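Local coordinates for E3 ubiquitin-protein ligase HERC2 (Homo sapiens, PDB 4L1M) that probably acts as an E3 ligase passing ubiquitin to target proteins through its HECT domain, the part here being its first RCC1-like beta-propeller domain, at residues Y236-S244 with E296-L304; C160-I168 with W177-L185. One frame throughout, in Å; residues are numbered along the deposited sequence.

Interaction 1: Y236-S244 with E296-L304; sequences YGKLGRGGS and EEHVRYPKL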
ATOM      1  N   TYR A 236      -6.028  -4.590 -18.711  1.00 38.31           N
ATOM      2  CA  TYR A 236      -6.737  -3.333 -18.394  1.00 39.00           C
ATOM      3  C   TYR A 236      -5.875  -2.087 -18.550  1.00 40.62           C
ATOM      4  O   TYR A 236      -6.280  -1.005 -18.146  1.00 42.28           O
ATOM      5  CB  TYR A 236      -7.378  -3.385 -16.994  1.00 36.80           C
ATOM      6  CG  TYR A 236      -8.291  -4.571 -16.824  1.00 36.04           C
ATOM      7  CD1 TYR A 236      -9.528  -4.600 -17.439  1.00 38.08           C
ATOM      8  CD2 TYR A 236      -7.904  -5.683 -16.063  1.00 35.42           C
ATOM      9  CE1 TYR A 236     -10.362  -5.719 -17.321  1.00 39.48           C
ATOM     10  CE2 TYR A 236      -8.730  -6.803 -15.917  1.00 35.62           C
ATOM     11  CZ  TYR A 236      -9.951  -6.818 -16.548  1.00 37.47           C
ATOM     12  OH  TYR A 236     -10.784  -7.874 -16.406  1.00 37.69           O
ATOM     13  N   GLY A 237      -4.693  -2.242 -19.146  1.00 41.82           N
ATOM     14  CA  GLY A 237      -3.760  -1.128 -19.348  1.00 40.85           C
ATOM     15  C   GLY A 237      -3.160  -0.538 -18.091  1.00 38.70           C
ATOM     16  O   GLY A 237      -2.662   0.575 -18.108  1.00 38.65           O
ATOM     17  N   LYS A 238      -3.216  -1.285 -16.995  1.00 37.24           N
ATOM     18  CA  LYS A 238      -2.648  -0.844 -15.734  1.00 35.65           C
ATOM     19  C   LYS A 238      -1.159  -0.545 -15.752  1.00 35.49           C
ATOM     20  O   LYS A 238      -0.678   0.068 -14.824  1.00 39.92           O
ATOM     21  CB  LYS A 238      -2.955  -1.839 -14.612  1.00 35.92           C
ATOM     22  CG  LYS A 238      -2.414  -3.255 -14.797  1.00 37.36           C
ATOM     23  CD  LYS A 238      -2.959  -4.156 -13.685  1.00 38.01           C
ATOM     24  CE  LYS A 238      -2.439  -5.569 -13.762  1.00 38.11           C
ATOM     25  NZ  LYS A 238      -3.095  -6.347 -14.858  1.00 40.05           N
ATOM     26  N   LEU A 239      -0.419  -0.953 -16.775  1.00 35.56           N
ATOM     27  CA  LEU A 239       1.009  -0.613 -16.876  1.00 35.08           C
ATOM     28  C   LEU A 239       1.202   0.801 -17.354  1.00 35.76           C
ATOM     29  O   LEU A 239       2.276   1.378 -17.146  1.00 37.15           O
ATOM     30  CB  LEU A 239       1.784  -1.561 -17.805  1.00 34.65           C
ATOM     31  CG  LEU A 239       1.791  -3.019 -17.368  1.00 35.48           C
ATOM     32  CD1 LEU A 239       2.522  -3.877 -18.394  1.00 35.81           C
ATOM     33  CD2 LEU A 239       2.403  -3.203 -15.973  1.00 34.15           C
ATOM     34  N   GLY A 240       0.180   1.362 -17.986  1.00 36.19           N
ATOM     35  CA  GLY A 240       0.213   2.770 -18.411  1.00 38.90           C
ATOM     36  C   GLY A 240       0.777   3.061 -19.795  1.00 40.27           C
ATOM     37  O   GLY A 240       1.084   4.216 -20.089  1.00 44.13           O
ATOM     38  N   ARG A 241       0.924   2.049 -20.650  1.00 39.31           N
ATOM     39  CA  ARG A 241       1.469   2.266 -21.994  1.00 40.63           C
ATOM     40  C   ARG A 241       0.514   1.777 -23.095  1.00 40.35           C
ATOM     41  O   ARG A 241       0.942   1.335 -24.136  1.00 40.47           O
ATOM     42  CB  ARG A 241       2.831   1.566 -22.145  1.00 42.67           C
ATOM     43  CG  ARG A 241       3.989   2.161 -21.342  1.00 45.26           C
ATOM     44  CD  ARG A 241       5.274   1.356 -21.557  1.00 48.50           C
ATOM     45  NE  ARG A 241       5.244   0.101 -20.810  1.00 51.46           N
ATOM     46  CZ  ARG A 241       5.426  -0.001 -19.491  1.00 53.21           C
ATOM     47  NH1 ARG A 241       5.672   1.081 -18.767  1.00 54.78           N
ATOM     48  NH2 ARG A 241       5.380  -1.202 -18.883  1.00 53.57           N
ATOM     49  N   GLY A 242      -0.784   1.867 -22.862  1.00 40.50           N
ATOM     50  CA  GLY A 242      -1.776   1.423 -23.836  1.00 40.19           C
ATOM     51  C   GLY A 242      -1.960  -0.091 -23.890  1.00 39.91           C
ATOM     52  O   GLY A 242      -1.173  -0.858 -23.343  1.00 39.40           O
ATOM     53  N   GLY A 243      -3.025  -0.512 -24.560  1.00 40.12           N
ATOM     54  CA  GLY A 243      -3.290  -1.904 -24.796  1.00 39.19           C
ATOM     55  C   GLY A 243      -3.318  -2.741 -23.540  1.00 39.04           C
ATOM     56  O   GLY A 243      -3.704  -2.288 -22.453  1.00 36.13           O
ATOM     57  N   SER A 244      -2.920  -3.990 -23.691  1.00 40.42           N
ATOM     58  CA  SER A 244      -2.903  -4.871 -22.563  1.00 39.80           C
ATOM     59  C   SER A 244      -1.723  -5.852 -22.536  1.00 40.00           C
ATOM     60  O   SER A 244      -1.791  -6.852 -21.873  1.00 40.22           O
ATOM     61  CB  SER A 244      -4.241  -5.595 -22.520  1.00 40.73           C
ATOM     62  OG  SER A 244      -4.466  -6.295 -23.699  1.00 41.29           O
ATOM     63  N   GLU A 296     -16.874   3.992 -15.934  1.00 54.24           N
ATOM     64  CA  GLU A 296     -16.247   2.684 -15.651  1.00 52.08           C
ATOM     65  C   GLU A 296     -15.397   2.162 -16.824  1.00 51.30           C
ATOM     66  O   GLU A 296     -14.977   1.009 -16.821  1.00 52.78           O
ATOM     67  CB  GLU A 296     -17.328   1.673 -15.267  1.00 53.29           C
ATOM     68  CG  GLU A 296     -18.044   2.059 -13.987  1.00 55.68           C
ATOM     69  CD  GLU A 296     -19.216   1.153 -13.646  1.00 59.85           C
ATOM     70  OE1 GLU A 296     -20.149   1.029 -14.500  1.00 64.82           O
ATOM     71  OE2 GLU A 296     -19.217   0.583 -12.510  1.00 58.85           O
ATOM     72  N   GLU A 297     -15.135   3.011 -17.817  1.00 50.72           N
ATOM     73  CA  GLU A 297     -14.230   2.664 -18.902  1.00 48.81           C
ATOM     74  C   GLU A 297     -12.828   2.378 -18.307  1.00 46.77           C
ATOM     75  O   GLU A 297     -12.346   3.090 -17.398  1.00 46.37           O
ATOM     76  CB  GLU A 297     -14.156   3.803 -19.951  1.00 50.74           C
ATOM     77  CG  GLU A 297     -14.390   3.366 -21.404  1.00 54.01           C
ATOM     78  N   HIS A 298     -12.185   1.329 -18.800  1.00 44.80           N
ATOM     79  CA  HIS A 298     -10.773   1.097 -18.504  1.00 42.46           C
ATOM     80  C   HIS A 298     -10.008   2.269 -19.089  1.00 43.93           C
ATOM     81  O   HIS A 298     -10.398   2.813 -20.116  1.00 48.17           O
ATOM     82  CB  HIS A 298     -10.271  -0.195 -19.140  1.00 40.43           C
ATOM     83  CG  HIS A 298     -11.142  -1.381 -18.870  1.00 40.14           C
ATOM     84  ND1 HIS A 298     -11.612  -1.676 -17.619  1.00 38.82           N
ATOM     85  CD2 HIS A 298     -11.629  -2.341 -19.690  1.00 41.11           C
ATOM     86  CE1 HIS A 298     -12.347  -2.768 -17.669  1.00 39.92           C
ATOM     87  NE2 HIS A 298     -12.377  -3.190 -18.918  1.00 41.05           N
ATOM     88  N   VAL A 299      -8.925   2.657 -18.438  1.00 43.37           N
ATOM     89  CA  VAL A 299      -8.111   3.765 -18.875  1.00 43.82           C
ATOM     90  C   VAL A 299      -6.697   3.244 -18.995  1.00 41.75           C
ATOM     91  O   VAL A 299      -6.130   2.790 -18.011  1.00 39.31           O
ATOM     92  CB  VAL A 299      -8.181   4.927 -17.860  1.00 45.24           C
ATOM     93  CG1 VAL A 299      -7.150   6.006 -18.189  1.00 44.99           C
ATOM     94  CG2 VAL A 299      -9.605   5.505 -17.809  1.00 46.30           C
ATOM     95  N   ARG A 300      -6.132   3.329 -20.196  1.00 41.74           N
ATOM     96  CA  ARG A 300      -4.908   2.608 -20.499  1.00 40.55           C
ATOM     97  C   ARG A 300      -3.645   3.457 -20.507  1.00 41.78           C
ATOM     98  O   ARG A 300      -2.550   2.948 -20.711  1.00 41.26           O
ATOM     99  CB  ARG A 300      -5.090   1.858 -21.798  1.00 40.55           C
ATOM    100  CG  ARG A 300      -6.222   0.851 -21.690  1.00 39.63           C
ATOM    101  CD  ARG A 300      -6.480   0.111 -22.989  1.00 39.99           C
ATOM    102  NE  ARG A 300      -7.685  -0.675 -22.830  1.00 39.68           N
ATOM    103  CZ  ARG A 300      -7.724  -1.923 -22.367  1.00 39.46           C
ATOM    104  NH1 ARG A 300      -6.614  -2.590 -22.048  1.00 39.95           N
ATOM    105  NH2 ARG A 300      -8.888  -2.518 -22.227  1.00 39.40           N
ATOM    106  N   TYR A 301      -3.807   4.755 -20.246  1.00 44.20           N
ATOM    107  CA  TYR A 301      -2.698   5.645 -19.943  1.00 43.71           C
ATOM    108  C   TYR A 301      -3.034   6.470 -18.721  1.00 42.93           C
ATOM    109  O   TYR A 301      -4.183   6.801 -18.511  1.00 45.44           O
ATOM    110  CB  TYR A 301      -2.469   6.578 -21.090  1.00 45.40           C
ATOM    111  CG  TYR A 301      -2.138   5.895 -22.390  1.00 47.36           C
ATOM    112  CD1 TYR A 301      -0.820   5.526 -22.702  1.00 47.96           C
ATOM    113  CD2 TYR A 301      -3.119   5.675 -23.342  1.00 47.47           C
ATOM    114  CE1 TYR A 301      -0.508   4.955 -23.930  1.00 48.42           C
ATOM    115  CE2 TYR A 301      -2.806   5.098 -24.558  1.00 48.61           C
ATOM    116  CZ  TYR A 301      -1.505   4.741 -24.841  1.00 48.27           C
ATOM    117  OH  TYR A 301      -1.216   4.153 -26.040  1.00 48.84           O
ATOM    118  N   PRO A 302      -2.031   6.844 -17.925  1.00 42.03           N
ATOM    119  CA  PRO A 302      -2.273   7.676 -16.746  1.00 42.17           C
ATOM    120  C   PRO A 302      -3.126   8.884 -17.051  1.00 41.62           C
ATOM    121  O   PRO A 302      -2.860   9.573 -18.005  1.00 41.78           O
ATOM    122  CB  PRO A 302      -0.866   8.130 -16.354  1.00 44.29           C
ATOM    123  CG  PRO A 302      -0.003   6.999 -16.796  1.00 42.75           C
ATOM    124  CD  PRO A 302      -0.596   6.642 -18.141  1.00 43.38           C
ATOM    125  N   LYS A 303      -4.154   9.108 -16.256  1.00 40.83           N
ATOM    126  CA  LYS A 303      -5.088  10.193 -16.497  1.00 43.18           C
ATOM    127  C   LYS A 303      -5.246  11.012 -15.217  1.00 44.88           C
ATOM    128  O   LYS A 303      -5.408  10.447 -14.136  1.00 44.26           O
ATOM    129  CB  LYS A 303      -6.426   9.635 -16.923  1.00 43.21           C
ATOM    130  CG  LYS A 303      -7.497  10.670 -17.150  1.00 45.42           C
ATOM    131  CD  LYS A 303      -8.830  10.002 -17.420  1.00 46.73           C
ATOM    132  CE  LYS A 303      -9.654  10.763 -18.436  1.00 50.08           C
ATOM    133  NZ  LYS A 303     -10.171  12.036 -17.878  1.00 51.64           N
ATOM    134  N   LEU A 304      -5.148  12.333 -15.346  1.00 45.80           N
ATOM    135  CA  LEU A 304      -5.282  13.218 -14.221  1.00 46.74           C
ATOM    136  C   LEU A 304      -6.666  13.083 -13.610  1.00 47.73           C
ATOM    137  O   LEU A 304      -7.675  13.141 -14.309  1.00 48.86           O
ATOM    138  CB  LEU A 304      -5.035  14.690 -14.655  1.00 48.44           C
ATOM    139  CG  LEU A 304      -5.149  15.791 -13.572  1.00 49.18           C
ATOM    140  CD1 LEU A 304      -4.185  15.552 -12.426  1.00 47.77           C
ATOM    141  CD2 LEU A 304      -4.900  17.167 -14.161  1.00 51.59           C
TER
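Tyr236 and His298 meet in a T-shaped stack: the CD1 edge of the tyrosine points down onto the imidazole, CD1 lying 3.4 Å from His298 CE1, with the two planes turned 65° against each other. His298 ND1 accepts a hydrogen bond from Gly286 N, which would limit the rotation of the ring.

Arg300 bonds through both its backbone and its side chain. Its backbone O receives the N-H of Gly242 (N to O 3.0 Å), the donor standing above the carbonyl plane. Its side chain, with CG anti to the carbonyl carbon (chi1 -61°) and extended as far as NE, runs past Gly237 and Gly243. There NH1 donates to Gly243 O at 3.0 Å; this oxygen lies at the guanidinium edge, near its plane, while Tyr236 O sits over one guanidinium face. Gly237 turns with positive phi (67°), a conformation glycine adopts readily, and Arg300 CG runs alongside its CA.

Tyr301 lays its ring against the same loop. Gly242, also at positive phi, presents its bare CA and backbone N to one face, the CA making a CH-pi contact 3.9 Å from the ring centroid.

Residues 236-244 belong to the loop between strands 228-232 and 250-252 of one propeller blade, whereas 302-304 is the outermost strand of the next blade, paired with strand 280-284, whose Trp283 lies against Val299 and Pro302.

Interaction 2: C160-I168 with W177-L185; sequences CGSTYSAAI and WGRGNYGRL
Strands 164-169 and 174-178 form an antiparallel beta hairpin within one four-stranded blade of the RCC1-like propeller, Ser165 and Trp177 making a hydrogen-bonded pair and Tyr164 and Gly178 a non-hydrogen-bonded one. Ser165 N reaches Trp177 O at 2.8 Å, Trp177 N returns to Ser165 O, and the nearly straight bond from Arg179 N to Thr163 O (175°) extends the ladder beyond the strand end. Gly178 has a backbone of positive phi (112°) that comes easily to glycine, and its CA lies close to that of Tyr164.

Ser165 and Trp177 project from the same face of the sheet. With CG set between its backbone N and carbonyl carbon (chi1 64°), the indole folds back over the neighbouring strand and takes Ser165 CB against one face, 3.7 Å from the centroid of its five-membered ring. The short side chain of Ser165 thus fits beneath the indole, and that of Ala167 meets its rim; the serine hydroxyl, meanwhile, bonds to His108 NE2 and Arg128 O.

Tyr164 is covered by Arg184, whose CD sits over one ring face, 3.7 Å from its centroid, and Leu185 CD2 packs against CD2 of the same ring. The phenol OH is taken up by Thr219 and Gly213 of the next blade. The arginine chain bends at chi3, and its guanidinium grips Asn181 O side-on, NE at 2.9 Å on a lone pair and NH1 at 3.3 Å.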
ATOM      1  N   CYS A 160       4.327  -5.106   0.110  1.00 40.52           N
ATOM      2  CA  CYS A 160       3.786  -6.398  -0.223  1.00 38.41           C
ATOM      3  C   CYS A 160       2.822  -6.325  -1.398  1.00 38.57           C
ATOM      4  O   CYS A 160       2.064  -5.352  -1.557  1.00 37.11           O
ATOM      5  CB  CYS A 160       3.015  -6.949   0.956  1.00 39.22           C
ATOM      6  SG  CYS A 160       4.025  -7.339   2.386  1.00 39.71           S
ATOM      7  N   GLY A 161       2.832  -7.384  -2.195  1.00 38.76           N
ATOM      8  CA  GLY A 161       1.762  -7.676  -3.133  1.00 38.82           C
ATOM      9  C   GLY A 161       0.896  -8.758  -2.543  1.00 40.48           C
ATOM     10  O   GLY A 161       1.071  -9.146  -1.382  1.00 40.14           O
ATOM     11  N   SER A 162      -0.059  -9.248  -3.324  1.00 40.63           N
ATOM     12  CA  SER A 162      -0.907 -10.353  -2.849  1.00 40.95           C
ATOM     13  C   SER A 162      -0.087 -11.618  -2.698  1.00 39.70           C
ATOM     14  O   SER A 162      -0.324 -12.389  -1.778  1.00 40.68           O
ATOM     15  CB  SER A 162      -2.092 -10.594  -3.789  1.00 40.14           C
ATOM     16  OG  SER A 162      -1.629 -10.883  -5.088  1.00 41.04           O
ATOM     17  N   THR A 163       0.888 -11.814  -3.583  1.00 38.46           N
ATOM     18  CA  THR A 163       1.702 -13.022  -3.558  1.00 39.64           C
ATOM     19  C   THR A 163       3.212 -12.797  -3.651  1.00 38.84           C
ATOM     20  O   THR A 163       3.963 -13.741  -3.905  1.00 40.18           O
ATOM     21  CB  THR A 163       1.291 -13.960  -4.711  1.00 40.05           C
ATOM     22  OG1 THR A 163       1.516 -13.300  -5.955  1.00 37.57           O
ATOM     23  CG2 THR A 163      -0.178 -14.359  -4.585  1.00 39.18           C
ATOM     24  N   TYR A 164       3.655 -11.558  -3.476  1.00 38.00           N
ATOM     25  CA  TYR A 164       5.071 -11.244  -3.565  1.00 37.74           C
ATOM     26  C   TYR A 164       5.422 -10.094  -2.648  1.00 36.97           C
ATOM     27  O   TYR A 164       4.565  -9.622  -1.904  1.00 36.57           O
ATOM     28  CB  TYR A 164       5.499 -10.984  -5.011  1.00 37.91           C
ATOM     29  CG  TYR A 164       4.895  -9.796  -5.719  1.00 38.14           C
ATOM     30  CD1 TYR A 164       3.522  -9.693  -5.944  1.00 37.68           C
ATOM     31  CD2 TYR A 164       5.712  -8.816  -6.260  1.00 38.38           C
ATOM     32  CE1 TYR A 164       2.987  -8.605  -6.630  1.00 38.71           C
ATOM     33  CE2 TYR A 164       5.181  -7.738  -6.945  1.00 38.19           C
ATOM     34  CZ  TYR A 164       3.827  -7.631  -7.129  1.00 38.31           C
ATOM     35  OH  TYR A 164       3.325  -6.541  -7.827  1.00 38.18           O
ATOM     36  N   SER A 165       6.692  -9.684  -2.674  1.00 36.88           N
ATOM     37  CA  SER A 165       7.219  -8.737  -1.721  1.00 35.89           C
ATOM     38  C   SER A 165       8.308  -7.872  -2.381  1.00 37.09           C
ATOM     39  O   SER A 165       8.911  -8.265  -3.393  1.00 35.88           O
ATOM     40  CB  SER A 165       7.812  -9.494  -0.524  1.00 36.74           C
ATOM     41  OG  SER A 165       6.843 -10.308   0.122  1.00 36.69           O
ATOM     42  N   ALA A 166       8.562  -6.698  -1.807  1.00 36.27           N
ATOM     43  CA  ALA A 166       9.680  -5.888  -2.260  1.00 38.06           C
ATOM     44  C   ALA A 166      10.323  -5.115  -1.113  1.00 40.36           C
ATOM     45  O   ALA A 166       9.739  -4.982  -0.016  1.00 40.70           O
ATOM     46  CB  ALA A 166       9.244  -4.938  -3.358  1.00 36.98           C
ATOM     47  N   ALA A 167      11.533  -4.615  -1.369  1.00 39.04           N
ATOM     48  CA  ALA A 167      12.169  -3.731  -0.444  1.00 40.15           C
ATOM     49  C   ALA A 167      13.176  -2.839  -1.136  1.00 40.65           C
ATOM     50  O   ALA A 167      13.740  -3.200  -2.149  1.00 42.57           O
ATOM     51  CB  ALA A 167      12.836  -4.535   0.657  1.00 42.44           C
ATOM     52  N   ILE A 168      13.401  -1.668  -0.570  1.00 41.54           N
ATOM     53  CA  ILE A 168      14.320  -0.687  -1.134  1.00 43.54           C
ATOM     54  C   ILE A 168      15.434  -0.408  -0.111  1.00 45.38           C
ATOM     55  O   ILE A 168      15.155  -0.234   1.076  1.00 44.54           O
ATOM     56  CB  ILE A 168      13.563   0.620  -1.485  1.00 43.67           C
ATOM     57  CG1 ILE A 168      12.425   0.331  -2.463  1.00 42.48           C
ATOM     58  CG2 ILE A 168      14.489   1.636  -2.125  1.00 46.20           C
ATOM     59  CD1 ILE A 168      11.461   1.485  -2.658  1.00 41.95           C
ATOM     60  N   TRP A 177      10.700 -10.431  -4.478  1.00 40.54           N
ATOM     61  CA  TRP A 177      10.681 -11.893  -4.304  1.00 40.41           C
ATOM     62  C   TRP A 177       9.261 -12.396  -4.103  1.00 39.80           C
ATOM     63  O   TRP A 177       8.353 -11.621  -3.845  1.00 36.72           O
ATOM     64  CB  TRP A 177      11.611 -12.339  -3.162  1.00 40.81           C
ATOM     65  CG  TRP A 177      11.237 -11.859  -1.777  1.00 40.31           C
ATOM     66  CD1 TRP A 177      10.590 -12.579  -0.807  1.00 40.27           C
ATOM     67  CD2 TRP A 177      11.501 -10.571  -1.199  1.00 39.62           C
ATOM     68  NE1 TRP A 177      10.425 -11.823   0.322  1.00 39.29           N
ATOM     69  CE2 TRP A 177      10.967 -10.586   0.113  1.00 38.79           C
ATOM     70  CE3 TRP A 177      12.121  -9.398  -1.665  1.00 39.28           C
ATOM     71  CZ2 TRP A 177      11.050  -9.485   0.971  1.00 38.88           C
ATOM     72  CZ3 TRP A 177      12.186  -8.292  -0.810  1.00 39.57           C
ATOM     73  CH2 TRP A 177      11.668  -8.350   0.497  1.00 38.70           C
ATOM     74  N   GLY A 178       9.086 -13.707  -4.233  1.00 43.16           N
ATOM     75  CA  GLY A 178       7.751 -14.335  -4.158  1.00 42.81           C
ATOM     76  C   GLY A 178       7.364 -14.890  -5.511  1.00 43.32           C
ATOM     77  O   GLY A 178       8.228 -15.299  -6.281  1.00 41.78           O
ATOM     78  N   ARG A 179       6.064 -14.881  -5.808  1.00 44.61           N
ATOM     79  CA  ARG A 179       5.551 -15.445  -7.067  1.00 44.50           C
ATOM     80  C   ARG A 179       5.990 -14.606  -8.230  1.00 43.49           C
ATOM     81  O   ARG A 179       6.092 -13.398  -8.129  1.00 40.72           O
ATOM     82  CB  ARG A 179       4.040 -15.533  -7.048  1.00 44.94           C
ATOM     83  CG  ARG A 179       3.487 -16.581  -6.105  1.00 46.85           C
ATOM     84  CD  ARG A 179       3.616 -17.970  -6.696  1.00 50.59           C
ATOM     85  NE  ARG A 179       2.908 -18.986  -5.884  1.00 54.14           N
ATOM     86  CZ  ARG A 179       2.993 -20.309  -6.078  1.00 52.86           C
ATOM     87  NH1 ARG A 179       3.764 -20.815  -7.034  1.00 52.62           N
ATOM     88  NH2 ARG A 179       2.309 -21.140  -5.311  1.00 53.75           N
ATOM     89  N   GLY A 180       6.255 -15.264  -9.351  1.00 46.20           N
ATOM     90  CA  GLY A 180       6.848 -14.602 -10.516  1.00 46.84           C
ATOM     91  C   GLY A 180       5.925 -14.466 -11.709  1.00 46.11           C
ATOM     92  O   GLY A 180       6.303 -13.858 -12.699  1.00 47.71           O
ATOM     93  N   ASN A 181       4.720 -15.012 -11.599  1.00 46.93           N
ATOM     94  CA  ASN A 181       3.776 -15.065 -12.713  1.00 49.12           C
ATOM     95  C   ASN A 181       3.619 -13.708 -13.387  1.00 46.12           C
ATOM     96  O   ASN A 181       3.487 -12.684 -12.708  1.00 44.49           O
ATOM     97  CB  ASN A 181       2.403 -15.526 -12.237  1.00 51.70           C
ATOM     98  CG  ASN A 181       2.479 -16.749 -11.373  1.00 54.91           C
ATOM     99  OD1 ASN A 181       2.681 -16.660 -10.154  1.00 56.83           O
ATOM    100  ND2 ASN A 181       2.324 -17.906 -11.989  1.00 58.38           N
ATOM    101  N   TYR A 182       3.640 -13.726 -14.717  1.00 43.69           N
ATOM    102  CA  TYR A 182       3.500 -12.542 -15.549  1.00 42.66           C
ATOM    103  C   TYR A 182       4.588 -11.498 -15.342  1.00 42.76           C
ATOM    104  O   TYR A 182       4.429 -10.337 -15.728  1.00 45.61           O
ATOM    105  CB  TYR A 182       2.108 -11.921 -15.392  1.00 42.04           C
ATOM    106  CG  TYR A 182       1.003 -12.851 -15.782  1.00 42.77           C
ATOM    107  CD1 TYR A 182       0.805 -13.183 -17.118  1.00 46.45           C
ATOM    108  CD2 TYR A 182       0.150 -13.407 -14.828  1.00 43.64           C
ATOM    109  CE1 TYR A 182      -0.203 -14.063 -17.505  1.00 47.89           C
ATOM    110  CE2 TYR A 182      -0.857 -14.290 -15.191  1.00 45.34           C
ATOM    111  CZ  TYR A 182      -1.021 -14.619 -16.538  1.00 49.14           C
ATOM    112  OH  TYR A 182      -2.021 -15.471 -16.947  1.00 51.45           O
ATOM    113  N   GLY A 183       5.707 -11.902 -14.756  1.00 41.94           N
ATOM    114  CA  GLY A 183       6.871 -11.030 -14.639  1.00 41.43           C
ATOM    115  C   GLY A 183       6.785  -9.960 -13.582  1.00 40.56           C
ATOM    116  O   GLY A 183       7.514  -8.978 -13.643  1.00 41.47           O
ATOM    117  N   ARG A 184       5.930 -10.153 -12.587  1.00 38.87           N
ATOM    118  CA  ARG A 184       5.723  -9.155 -11.542  1.00 36.57           C
ATOM    119  C   ARG A 184       6.974  -8.832 -10.734  1.00 35.79           C
ATOM    120  O   ARG A 184       7.052  -7.776 -10.128  1.00 35.57           O
ATOM    121  CB  ARG A 184       4.592  -9.597 -10.582  1.00 36.47           C
ATOM    122  CG  ARG A 184       4.941 -10.769  -9.665  1.00 36.58           C
ATOM    123  CD  ARG A 184       3.697 -11.357  -9.005  1.00 36.37           C
ATOM    124  NE  ARG A 184       2.781 -11.843 -10.026  1.00 37.91           N
ATOM    125  CZ  ARG A 184       1.510 -12.174  -9.849  1.00 36.48           C
ATOM    126  NH1 ARG A 184       0.805 -12.568 -10.871  1.00 39.11           N
ATOM    127  NH2 ARG A 184       0.956 -12.133  -8.677  1.00 37.57           N
ATOM    128  N   LEU A 185       7.928  -9.743 -10.682  1.00 36.58           N
ATOM    129  CA  LEU A 185       9.170  -9.484  -9.943  1.00 36.92           C
ATOM    130  C   LEU A 185      10.144  -8.596 -10.727  1.00 39.37           C
ATOM    131  O   LEU A 185      11.018  -7.970 -10.129  1.00 41.43           O
ATOM    132  CB  LEU A 185       9.862 -10.795  -9.559  1.00 36.87           C
ATOM    133  CG  LEU A 185       9.001 -11.783  -8.778  1.00 36.40           C
ATOM    134  CD1 LEU A 185       9.748 -13.078  -8.549  1.00 38.04           C
ATOM    135  CD2 LEU A 185       8.540 -11.194  -7.453  1.00 35.95           C
TER

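How the interactions relate
Interaction 2 is buried and lies within a single blade, where a hairpin ladder and an indole join neighbouring strands and a tyrosine ring packs on the loop that follows. Interaction 1 is nearer the surface and joins two successive blades, a glycine-rich loop of one meeting the segment that leads into the outer strand of the next. The two do not touch, their centres being about 21 Å apart, and residues 160-185 precede residues 236-304 along the chain. Each uses an arginine differently: in interaction 2 Arg184 bonds Asn181 O within its own segment and lends its aliphatic chain to the tyrosine, whereas in interaction 1 Arg300 bonds across the contact to Gly243 O.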